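Local coordinates for protein acetyltransferase (Escherichia coli, PDB 7BYY) that acetylates aminoacyl-tRNAs as a toxin of the GNAT family, probably using acetyl-CoA to convert glycyl-tRNA to N-acetylglycyl-tRNA, at residues K39-S44 and I68-F73; K57-R62 and L119-E124; V101-A106 and I147-R152. The protein carries 1 engineered substitution. One frame throughout, in Å; residues are numbered along the deposited sequence.

All three contacts set a helix against the same mixed sheet. Contact 1 places helix 35-50 on one face. Contact 2 places helix 114-132 on the other face. Contact 3 joins strand 94-105 to the short helix 147-151. Contacts 1 and 2 are buried, while contact 3 is only partly so. The chemistry differs accordingly. Contact 1 is made by methyl groups and a phenyl ring. Contact 2 mixes a leucine methyl with an acid and a lysine. Contact 3 sets one leucine against two aromatic rings. The strands themselves are joined by backbone bonds: strand 67-79, from contact 1, lies between strand 55-61 of contact 2 and strand 94-105 of contact 3.

Contact 1 of 3, residues K39-S44 and I68-F73; sequences KFVRAS and IGICTF
F40 and V41 of helix 35-50 rest on I70 and T72 of strand 67-79. Two apolar approaches make the contact. CE1 of the F40 ring meets T72 CG2 at 3.8 Å, and the ring is oblique to that methyl. The two side chains come from opposite directions. V41 CG2 meets I70 CG2, also at 3.8 Å, and here the side chains slide past each other.

CG of F40 is anti to the backbone N (chi1 173°), and the ring extends toward the strand. With OG1 of T72 between the backbone N and the carbonyl carbon (chi1 57°), CG2 is the branch that meets F40.

V41, I70 and T72 are buried. F40 is partly exposed and also packs on M102 of the adjacent strand 94-105. K39, R42 and A43 form the outer side of the helix and are exposed. They do not touch the strand. The nearest CA atoms, those of V41 and I70, are 8.1 Å apart, so the side chains bridge the gap between the backbones.

I70 and T72 project to the helix side. C71 and F73 project to the other face of the sheet, where C71 packs on L118 and F122 of helix 114-132. A helix on each face of the sheet is the alpha/beta layering of the GNAT fold. At one end of the segment, I68 and G69 form a classic beta bulge opposite L59. The two segments share no hydrogen bond or salt bridge. Here the helix probably stays on the strand through burial of apolar surface.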
# COMPACT_ATOMS: atom_id res chain seq x y z
N LYS A 39 -2.27 -24.53 8.56
CA LYS A 39 -0.89 -24.85 8.21
C LYS A 39 -0.05 -23.61 7.96
O LYS A 39 1.17 -23.66 8.11
CB LYS A 39 -0.87 -25.77 6.99
CG LYS A 39 0.39 -26.63 6.89
CD LYS A 39 0.65 -27.38 8.19
CE LYS A 39 1.93 -28.20 8.11
NZ LYS A 39 1.76 -29.46 7.33
N PHE A 40 -0.67 -22.49 7.57
CA PHE A 40 0.09 -21.27 7.34
C PHE A 40 0.64 -20.71 8.64
O PHE A 40 1.83 -20.38 8.74
CB PHE A 40 -0.77 -20.22 6.64
CG PHE A 40 -0.10 -18.88 6.51
CD1 PHE A 40 -0.32 -17.88 7.44
CD2 PHE A 40 0.75 -18.63 5.45
CE1 PHE A 40 0.31 -16.65 7.32
CE2 PHE A 40 1.37 -17.40 5.32
CZ PHE A 40 1.15 -16.41 6.26
N VAL A 41 -0.22 -20.58 9.65
CA VAL A 41 0.21 -20.00 10.92
C VAL A 41 1.22 -20.91 11.61
O VAL A 41 2.21 -20.44 12.19
CB VAL A 41 -1.01 -19.74 11.82
CG1 VAL A 41 -0.59 -19.07 13.12
CG2 VAL A 41 -2.04 -18.89 11.08
N ARG A 42 1.00 -22.23 11.56
CA ARG A 42 1.89 -23.15 12.26
C ARG A 42 3.30 -23.11 11.69
O ARG A 42 4.28 -23.02 12.44
CB ARG A 42 1.35 -24.57 12.20
CG ARG A 42 0.03 -24.77 12.92
CD ARG A 42 -0.38 -26.23 12.86
NE ARG A 42 -1.81 -26.40 12.65
CZ ARG A 42 -2.54 -27.34 13.23
NH1 ARG A 42 -1.97 -28.19 14.07
NH2 ARG A 42 -3.84 -27.42 13.00
N ALA A 43 3.43 -23.15 10.36
CA ALA A 43 4.71 -23.38 9.71
C ALA A 43 5.26 -22.19 8.94
O ALA A 43 6.48 -22.06 8.84
CB ALA A 43 4.61 -24.58 8.76
N SER A 44 4.41 -21.33 8.39
CA SER A 44 4.87 -20.32 7.43
C SER A 44 4.66 -18.88 7.88
O SER A 44 5.06 -17.97 7.15
CB SER A 44 4.16 -20.52 6.09
OG SER A 44 4.35 -19.40 5.24
N ILE A 68 -5.52 -15.93 19.82
CA ILE A 68 -6.96 -16.07 19.59
C ILE A 68 -7.27 -16.00 18.10
O ILE A 68 -7.99 -16.85 17.56
CB ILE A 68 -7.73 -15.00 20.38
CG1 ILE A 68 -7.62 -15.28 21.88
CG2 ILE A 68 -9.19 -14.95 19.94
CD1 ILE A 68 -7.67 -14.03 22.74
N GLY A 69 -6.72 -15.00 17.41
CA GLY A 69 -6.95 -14.86 15.99
C GLY A 69 -5.74 -14.29 15.29
O GLY A 69 -4.85 -13.70 15.91
N ILE A 70 -5.73 -14.47 13.97
CA ILE A 70 -4.67 -13.94 13.12
C ILE A 70 -5.31 -13.27 11.91
O ILE A 70 -6.47 -13.53 11.56
CB ILE A 70 -3.68 -15.03 12.66
CG1 ILE A 70 -2.30 -14.43 12.38
CG2 ILE A 70 -4.21 -15.76 11.43
CD1 ILE A 70 -1.61 -13.90 13.61
N CYS A 71 -4.55 -12.39 11.27
CA CYS A 71 -5.06 -11.64 10.13
C CYS A 71 -3.88 -11.13 9.32
O CYS A 71 -3.15 -10.24 9.78
CB CYS A 71 -5.93 -10.48 10.61
SG CYS A 71 -6.29 -9.30 9.32
N THR A 72 -3.69 -11.67 8.12
CA THR A 72 -2.59 -11.29 7.25
C THR A 72 -3.10 -10.56 6.02
O THR A 72 -4.19 -10.86 5.51
CB THR A 72 -1.76 -12.50 6.82
OG1 THR A 72 -2.60 -13.45 6.17
CG2 THR A 72 -1.10 -13.16 8.03
N PHE A 73 -2.31 -9.61 5.54
CA PHE A 73 -2.73 -8.75 4.45
C PHE A 73 -1.50 -8.23 3.71
O PHE A 73 -0.43 -8.10 4.29
CB PHE A 73 -3.58 -7.58 4.96
CG PHE A 73 -2.98 -6.87 6.13
CD1 PHE A 73 -3.15 -7.34 7.42
CD2 PHE A 73 -2.23 -5.71 5.94
CE1 PHE A 73 -2.59 -6.68 8.50
CE2 PHE A 73 -1.67 -5.05 7.02
CZ PHE A 73 -1.85 -5.53 8.30

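Contact 2 of 3, residues K57-R62 and L119-E124; sequences KALIDR and LCDFFE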
# COMPACT_ATOMS: atom_id res chain seq x y z
N LYS A 57 -1.88 -9.11 11.84
CA LYS A 57 -2.52 -8.58 13.04
C LYS A 57 -2.95 -9.75 13.91
O LYS A 57 -3.60 -10.68 13.43
CB LYS A 57 -3.73 -7.72 12.67
CG LYS A 57 -3.44 -6.23 12.65
CD LYS A 57 -3.23 -5.70 14.06
CE LYS A 57 -2.34 -4.46 14.04
NZ LYS A 57 -2.73 -3.53 12.95
N ALA A 58 -2.59 -9.69 15.19
CA ALA A 58 -2.83 -10.78 16.12
C ALA A 58 -3.81 -10.36 17.21
O ALA A 58 -3.87 -9.19 17.60
CB ALA A 58 -1.52 -11.25 16.76
N LEU A 59 -4.58 -11.34 17.69
CA LEU A 59 -5.44 -11.18 18.85
C LEU A 59 -4.90 -12.07 19.96
O LEU A 59 -5.01 -13.30 19.89
CB LEU A 59 -6.89 -11.55 18.51
CG LEU A 59 -7.80 -10.38 18.15
CD1 LEU A 59 -9.25 -10.77 18.31
CD2 LEU A 59 -7.46 -9.16 18.99
N ILE A 60 -4.32 -11.45 20.98
CA ILE A 60 -3.67 -12.16 22.08
C ILE A 60 -4.51 -11.99 23.33
O ILE A 60 -5.07 -10.91 23.59
CB ILE A 60 -2.24 -11.64 22.30
CG1 ILE A 60 -1.46 -11.65 20.98
CG2 ILE A 60 -1.52 -12.47 23.36
CD1 ILE A 60 -1.44 -13.00 20.28
N ASP A 61 -4.63 -13.07 24.11
CA ASP A 61 -5.25 -12.99 25.42
C ASP A 61 -4.25 -12.39 26.40
O ASP A 61 -3.13 -12.90 26.54
CB ASP A 61 -5.70 -14.38 25.89
CG ASP A 61 -6.45 -14.34 27.20
OD1 ASP A 61 -7.56 -13.76 27.23
OD2 ASP A 61 -5.94 -14.88 28.21
N ARG A 62 -4.64 -11.30 27.07
CA ARG A 62 -3.71 -10.64 27.98
C ARG A 62 -3.32 -11.54 29.14
O ARG A 62 -2.17 -11.49 29.61
CB ARG A 62 -4.33 -9.34 28.50
CG ARG A 62 -3.42 -8.55 29.42
CD ARG A 62 -4.20 -7.46 30.15
NE ARG A 62 -5.45 -7.97 30.69
CZ ARG A 62 -5.56 -8.61 31.85
NH1 ARG A 62 -6.75 -9.04 32.26
NH2 ARG A 62 -4.49 -8.82 32.60
N LEU A 119 -11.50 -7.77 12.64
CA LEU A 119 -11.77 -7.00 11.44
C LEU A 119 -11.76 -5.50 11.72
O LEU A 119 -11.28 -4.71 10.90
CB LEU A 119 -13.10 -7.42 10.82
CG LEU A 119 -13.27 -6.99 9.36
CD1 LEU A 119 -12.37 -7.81 8.45
CD2 LEU A 119 -14.71 -7.10 8.93
N CYS A 120 -12.30 -5.09 12.87
CA CYS A 120 -12.27 -3.67 13.20
C CYS A 120 -10.87 -3.21 13.57
O CYS A 120 -10.51 -2.06 13.30
CB CYS A 120 -13.25 -3.38 14.34
SG CYS A 120 -14.86 -2.76 13.77
N ASP A 121 -10.06 -4.09 14.16
CA ASP A 121 -8.65 -3.75 14.36
C ASP A 121 -7.90 -3.71 13.04
O ASP A 121 -6.95 -2.93 12.89
CB ASP A 121 -7.99 -4.74 15.33
CG ASP A 121 -8.42 -4.52 16.77
OD1 ASP A 121 -8.61 -5.52 17.50
OD2 ASP A 121 -8.57 -3.34 17.17
N PHE A 122 -8.31 -4.54 12.08
CA PHE A 122 -7.72 -4.47 10.75
C PHE A 122 -8.19 -3.23 10.00
O PHE A 122 -7.41 -2.61 9.26
CB PHE A 122 -8.08 -5.74 9.96
CG PHE A 122 -7.77 -5.65 8.50
CD1 PHE A 122 -6.46 -5.70 8.04
CD2 PHE A 122 -8.80 -5.52 7.57
CE1 PHE A 122 -6.18 -5.62 6.69
CE2 PHE A 122 -8.52 -5.44 6.22
CZ PHE A 122 -7.21 -5.50 5.78
N PHE A 123 -9.45 -2.84 10.19
CA PHE A 123 -9.95 -1.61 9.57
C PHE A 123 -9.19 -0.39 10.09
O PHE A 123 -8.89 0.53 9.33
CB PHE A 123 -11.45 -1.46 9.83
CG PHE A 123 -12.30 -2.33 8.95
CD1 PHE A 123 -11.74 -3.10 7.95
CD2 PHE A 123 -13.68 -2.38 9.14
CE1 PHE A 123 -12.53 -3.90 7.14
CE2 PHE A 123 -14.47 -3.18 8.33
CZ PHE A 123 -13.90 -3.94 7.33
N GLU A 124 -8.88 -0.38 11.39
CA GLU A 124 -8.11 0.73 11.94
C GLU A 124 -6.71 0.78 11.35
O GLU A 124 -6.16 1.87 11.15
CB GLU A 124 -8.04 0.62 13.46
CG GLU A 124 -7.66 1.91 14.15
CD GLU A 124 -8.81 2.89 14.20
OE1 GLU A 124 -9.90 2.50 14.68
OE2 GLU A 124 -8.63 4.05 13.76
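L59 lays its CD2 methyl beside the carboxylate of D121, 4.1 Å from OD1. The two side chains cross at about a right angle. CG of D121 is anti to the carbonyl carbon and beside the backbone N (chi1 -74°), which directs the carboxylate from the helix to the strand.

K57 covers the same helix residue from another position. Its chain is bent, and NZ comes to 4.3 Å from the backbone O of D121. That is too long for a hydrogen bond, and the two segments form none. At this distance the charge of K57 probably has at most a weak electrostatic influence on the carbonyl. K57 is buried, and S15 and N17 of strand 13-17 lie against it. D121 also touches S15, so the edge strand takes part in this corner.

F122 follows D121 but serves the middle of the sheet: it packs on V98 and L100, and its ring meets that of F73. E124 OE1 is hydrogen-bonded to NE2 of H185, which belongs to the C-terminal tag.

The nearest CA atoms, those of K57 and F122, are 7.0 Å apart. The helix that follows the central strand 94-105 packs on one face of the mixed sheet, and here it reaches strand 55-61, next to the edge strand. Such packing is part of the GNAT fold.

Contact 3 of 3, residues V101-A106 and I147-R152; sequences VMLGVA and INFYAR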
# COMPACT_ATOMS: atom_id res chain seq x y z
N VAL A 101 -5.87 -11.46 2.92
CA VAL A 101 -5.60 -12.80 2.41
C VAL A 101 -5.94 -13.89 3.42
O VAL A 101 -6.14 -15.05 3.01
CB VAL A 101 -4.13 -12.93 1.95
CG1 VAL A 101 -3.72 -11.71 1.14
CG2 VAL A 101 -3.21 -13.13 3.13
N MET A 102 -6.05 -13.57 4.70
CA MET A 102 -6.35 -14.58 5.71
C MET A 102 -6.88 -13.91 6.96
O MET A 102 -6.36 -12.86 7.37
CB MET A 102 -5.11 -15.41 6.05
CG MET A 102 -5.12 -16.80 5.45
SD MET A 102 -3.58 -17.68 5.75
CE MET A 102 -2.43 -16.64 4.85
N LEU A 103 -7.90 -14.51 7.55
CA LEU A 103 -8.37 -14.09 8.87
C LEU A 103 -9.05 -15.28 9.51
O LEU A 103 -10.11 -15.71 9.06
CB LEU A 103 -9.31 -12.89 8.78
CG LEU A 103 -10.26 -12.66 9.95
CD1 LEU A 103 -9.49 -12.31 11.21
CD2 LEU A 103 -11.25 -11.56 9.62
N GLY A 104 -8.42 -15.83 10.54
CA GLY A 104 -8.96 -16.98 11.24
C GLY A 104 -8.97 -16.77 12.74
O GLY A 104 -8.06 -16.16 13.30
N VAL A 105 -10.02 -17.27 13.37
CA VAL A 105 -10.16 -17.26 14.83
C VAL A 105 -10.07 -18.70 15.31
O VAL A 105 -10.74 -19.59 14.75
CB VAL A 105 -11.49 -16.62 15.27
CG1 VAL A 105 -11.74 -16.89 16.75
CG2 VAL A 105 -11.49 -15.13 14.98
N ALA A 106 -9.24 -18.94 16.32
CA ALA A 106 -9.11 -20.28 16.88
C ALA A 106 -10.47 -20.80 17.32
O ALA A 106 -11.34 -20.05 17.78
CB ALA A 106 -8.13 -20.28 18.06
N ILE A 147 -18.38 -16.30 3.56
CA ILE A 147 -18.96 -15.27 2.70
C ILE A 147 -19.97 -14.44 3.47
O ILE A 147 -20.00 -13.21 3.36
CB ILE A 147 -19.60 -15.91 1.45
CG1 ILE A 147 -18.59 -16.79 0.72
CG2 ILE A 147 -20.14 -14.83 0.52
CD1 ILE A 147 -19.19 -17.51 -0.48
N ASN A 148 -20.81 -15.09 4.28
CA ASN A 148 -21.83 -14.36 5.02
C ASN A 148 -21.21 -13.43 6.05
O ASN A 148 -21.78 -12.38 6.36
CB ASN A 148 -22.80 -15.34 5.69
CG ASN A 148 -24.04 -15.58 4.85
OD1 ASN A 148 -24.23 -16.67 4.31
ND2 ASN A 148 -24.89 -14.57 4.74
N PHE A 149 -20.05 -13.79 6.60
CA PHE A 149 -19.39 -12.94 7.59
C PHE A 149 -18.97 -11.61 6.98
O PHE A 149 -19.38 -10.54 7.45
CB PHE A 149 -18.19 -13.67 8.19
CG PHE A 149 -17.32 -12.81 9.05
CD1 PHE A 149 -17.76 -12.40 10.31
CD2 PHE A 149 -16.08 -12.39 8.62
CE1 PHE A 149 -16.96 -11.60 11.11
CE2 PHE A 149 -15.28 -11.59 9.41
CZ PHE A 149 -15.72 -11.20 10.66
N TYR A 150 -18.15 -11.66 5.92
CA TYR A 150 -17.69 -10.42 5.30
C TYR A 150 -18.85 -9.65 4.67
O TYR A 150 -18.86 -8.42 4.69
CB TYR A 150 -16.61 -10.72 4.25
CG TYR A 150 -15.37 -11.39 4.81
CD1 TYR A 150 -14.48 -10.70 5.63
CD2 TYR A 150 -15.08 -12.72 4.52
CE1 TYR A 150 -13.34 -11.31 6.14
CE2 TYR A 150 -13.96 -13.34 5.02
CZ TYR A 150 -13.09 -12.64 5.83
OH TYR A 150 -11.96 -13.27 6.33
N ALA A 151 -19.83 -10.37 4.12
CA ALA A 151 -21.01 -9.70 3.58
C ALA A 151 -21.80 -9.00 4.68
O ALA A 151 -22.38 -7.93 4.45
CB ALA A 151 -21.91 -10.70 2.85
N ARG A 152 -21.81 -9.57 5.88
CA ARG A 152 -22.53 -8.96 6.99
C ARG A 152 -21.85 -7.71 7.53
O ARG A 152 -22.44 -7.02 8.36
CB ARG A 152 -22.72 -9.98 8.13
CG ARG A 152 -24.00 -10.77 8.02
CD ARG A 152 -24.33 -11.51 9.30
NE ARG A 152 -23.64 -12.80 9.38
CZ ARG A 152 -22.53 -13.01 10.07
NH1 ARG A 152 -21.98 -12.02 10.75
NH2 ARG A 152 -21.98 -14.22 10.09
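L103 meets both aromatic residues of helix 147-151. Its CB is 3.6 Å from Y150 OH. Its CD2 methyl lies 4.0 Å from F149 CE2 and 4.1 Å from Y150 CE1, oblique to both rings. L103 slides past Y150 but crosses F149 at about a right angle. The contact is made by van der Waals packing.

The two rings probably help to position each other. F149 CD2 sits over the centre of one face of the Y150 ring, 3.7 Å above its plane. F149 has CG anti to the backbone N (chi1 171°), whereas Y150 has it beside the N (chi1 -61°). These different torsions let neighbouring residues both send their rings toward L103. Farther out, L140 and A142 pack on Y150, and D115 on F149. L118 and L119 of helix 114-132 also touch L103.

The CA atoms of L103 and Y150 are still 10.6 Å apart. The parallel strands 94-105 and 137-142 probably correspond to the pair that splays apart in GNAT enzymes, forming the cleft where relatives bind acetyl-CoA. The contact links strand 94-105 to the helix that follows strand 137-142, beside helix 114-132 and with M170 of strand 168-173 against Y150.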